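Local coordinates for extracellular solute-binding protein, family 1 (Bifidobacterium longum subsp. infantis, PDB 6FTH), which probably captures human milk oligosaccharides outside the cell and delivers them to an ABC transporter for uptake, at residues Lys256-Leu261 and Gly265-Asp270. Numbering follows the deposited sequence.
Sequences KYYHKL and GLIPAD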
loop_
_atom_site.group_PDB
_atom_site.type_symbol
_atom_site.label_atom_id
_atom_site.label_comp_id
_atom_site.label_asym_id
_atom_site.label_seq_id
_atom_site.Cartn_x
_atom_site.Cartn_y
_atom_site.Cartn_z
ATOM N N LYS A 256 -0.845 -23.719 9.902
ATOM C CA LYS A 256 -1.539 -24.764 10.646
ATOM C C LYS A 256 -2.790 -24.211 11.324
ATOM O O LYS A 256 -3.823 -24.889 11.373
ATOM C CB LYS A 256 -0.596 -25.402 11.656
ATOM C CG LYS A 256 0.456 -26.293 10.997
ATOM C CD LYS A 256 1.324 -26.995 12.035
ATOM C CE LYS A 256 0.649 -28.243 12.577
ATOM N NZ LYS A 256 1.589 -29.052 13.401
ATOM N N TYR A 257 -2.713 -22.982 11.848
ATOM C CA TYR A 257 -3.878 -22.363 12.477
ATOM C C TYR A 257 -4.982 -22.167 11.461
ATOM O O TYR A 257 -6.146 -22.512 11.723
ATOM C CB TYR A 257 -3.476 -21.037 13.134
ATOM C CG TYR A 257 -4.591 -20.313 13.864
ATOM C CD1 TYR A 257 -5.157 -20.846 15.009
ATOM C CD2 TYR A 257 -5.034 -19.088 13.427
ATOM C CE1 TYR A 257 -6.163 -20.180 15.679
ATOM C CE2 TYR A 257 -6.027 -18.414 14.095
ATOM C CZ TYR A 257 -6.568 -18.956 15.223
ATOM O OH TYR A 257 -7.567 -18.275 15.884
ATOM N N TYR A 258 -4.638 -21.610 10.291
ATOM C CA TYR A 258 -5.644 -21.442 9.240
ATOM C C TYR A 258 -6.229 -22.779 8.829
ATOM O O TYR A 258 -7.436 -22.880 8.582
ATOM C CB TYR A 258 -5.086 -20.721 8.024
ATOM C CG TYR A 258 -5.141 -19.204 8.145
ATOM C CD1 TYR A 258 -6.338 -18.544 8.430
ATOM C CD2 TYR A 258 -3.996 -18.430 7.989
ATOM C CE1 TYR A 258 -6.389 -17.154 8.525
ATOM C CE2 TYR A 258 -4.043 -17.056 8.091
ATOM C CZ TYR A 258 -5.235 -16.419 8.362
ATOM O OH TYR A 258 -5.292 -15.056 8.443
ATOM N N HIS A 259 -5.405 -23.825 8.751
ATOM C CA HIS A 259 -5.983 -25.111 8.356
ATOM C C HIS A 259 -6.965 -25.616 9.408
ATOM O O HIS A 259 -8.010 -26.181 9.066
ATOM C CB HIS A 259 -4.913 -26.158 8.078
ATOM C CG HIS A 259 -5.493 -27.489 7.718
ATOM N ND1 HIS A 259 -6.336 -27.654 6.643
ATOM C CD2 HIS A 259 -5.417 -28.694 8.329
ATOM C CE1 HIS A 259 -6.730 -28.917 6.589
ATOM N NE2 HIS A 259 -6.188 -29.565 7.602
ATOM N N LYS A 260 -6.661 -25.399 10.684
ATOM C CA LYS A 260 -7.590 -25.773 11.733
ATOM C C LYS A 260 -8.907 -25.035 11.552
ATOM O O LYS A 260 -9.981 -25.646 11.531
ATOM C CB LYS A 260 -6.978 -25.477 13.104
ATOM C CG LYS A 260 -7.857 -25.954 14.273
ATOM C CD LYS A 260 -7.278 -25.589 15.635
ATOM C CE LYS A 260 -8.039 -26.326 16.754
ATOM N NZ LYS A 260 -7.728 -25.808 18.115
ATOM N N LEU A 261 -8.838 -23.718 11.370
ATOM C CA LEU A 261 -10.043 -22.923 11.172
ATOM C C LEU A 261 -10.826 -23.396 9.954
ATOM O O LEU A 261 -12.056 -23.545 10.014
ATOM C CB LEU A 261 -9.676 -21.454 11.005
ATOM C CG LEU A 261 -9.004 -20.746 12.192
ATOM C CD1 LEU A 261 -8.936 -19.216 11.965
ATOM C CD2 LEU A 261 -9.646 -21.040 13.517
ATOM N N GLY A 265 -14.802 -25.284 9.373
ATOM C CA GLY A 265 -15.837 -24.512 8.733
ATOM C C GLY A 265 -15.894 -23.069 9.166
ATOM O O GLY A 265 -16.948 -22.431 9.034
ATOM N N LEU A 266 -14.792 -22.520 9.686
ATOM C CA LEU A 266 -14.788 -21.145 10.165
ATOM C C LEU A 266 -14.313 -20.142 9.126
ATOM O O LEU A 266 -14.457 -18.930 9.340
ATOM C CB LEU A 266 -13.945 -21.048 11.423
ATOM C CG LEU A 266 -14.319 -22.058 12.522
ATOM C CD1 LEU A 266 -13.370 -22.043 13.696
ATOM C CD2 LEU A 266 -15.747 -21.823 13.029
ATOM N N ILE A 267 -13.754 -20.622 8.022
ATOM C CA ILE A 267 -13.373 -19.852 6.845
ATOM C C ILE A 267 -13.969 -20.579 5.642
ATOM O O ILE A 267 -14.008 -21.814 5.660
ATOM C CB ILE A 267 -11.839 -19.775 6.756
ATOM C CG1 ILE A 267 -11.312 -18.909 7.900
ATOM C CG2 ILE A 267 -11.402 -19.289 5.388
ATOM C CD1 ILE A 267 -9.788 -18.854 8.046
ATOM N N PRO A 268 -14.416 -19.891 4.581
ATOM C CA PRO A 268 -15.041 -20.617 3.458
ATOM C C PRO A 268 -14.094 -21.633 2.843
ATOM O O PRO A 268 -12.911 -21.358 2.618
ATOM C CB PRO A 268 -15.396 -19.504 2.471
ATOM C CG PRO A 268 -15.601 -18.286 3.350
ATOM C CD PRO A 268 -14.527 -18.431 4.405
ATOM N N ALA A 269 -14.634 -22.826 2.568
ATOM C CA ALA A 269 -13.824 -23.903 2.011
ATOM C C ALA A 269 -13.218 -23.527 0.663
ATOM O O ALA A 269 -12.143 -24.022 0.319
ATOM C CB ALA A 269 -14.672 -25.170 1.870
ATOM N N ASP A 270 -13.867 -22.649 -0.105
ATOM C CA ASP A 270 -13.354 -22.237 -1.408
ATOM C C ASP A 270 -12.608 -20.907 -1.357
ATOM O O ASP A 270 -12.486 -20.224 -2.379
ATOM C CB ASP A 270 -14.484 -22.204 -2.444
ATOM C CG ASP A 270 -15.558 -21.201 -2.126
ATOM O OD1 ASP A 270 -15.649 -20.761 -0.968
ATOM O OD2 ASP A 270 -16.343 -20.864 -3.050
#
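Leu261 and Leu266 are joined by one backbone hydrogen bond at the C-terminal end of helix 249-263. Leu266 N donates to Leu261 O over 2.9 Å, and the N-H...O angle is 161°. Leu266 CB also sits 3.4 Å from Leu261 O, so the carbonyl oxygen is covered by carbon as well as bonded.

Beyond this bond the contact is apolar. Ile267 CD1 meets the edge of the Tyr258 ring near its plane, 3.5 Å from Tyr258 CD1. The same methyl reaches Leu261 CB at 3.9 Å. Ile267 CG1 lies anti to the carbonyl carbon (chi1 -69°) and the chain then runs on extended, which brings CD1 into the corner formed by the Tyr258 ring edge and Leu261 CB. The side chains of Leu261 and Leu266 cross at about a right angle, with Leu261 CD2 and Leu266 CD1 3.9 Å apart.

The turn is a Schellman motif that ends the helix. Gly265, with positive phi (72°), is its C-prime residue. Around it, Leu261 packs on Leu180 of helix 173-185, and Ile267 touches Met199 of strand 197-199. The backbone of Leu266 bonds to Met199. Tyr258 OH is held by Pro213 O, which anchors the far end of the ring.

The chain thus reverses off the helix with a carbonyl of the last turn satisfied, and the apolar side chains on both sides of the turn close over one another against the edge of a sheet.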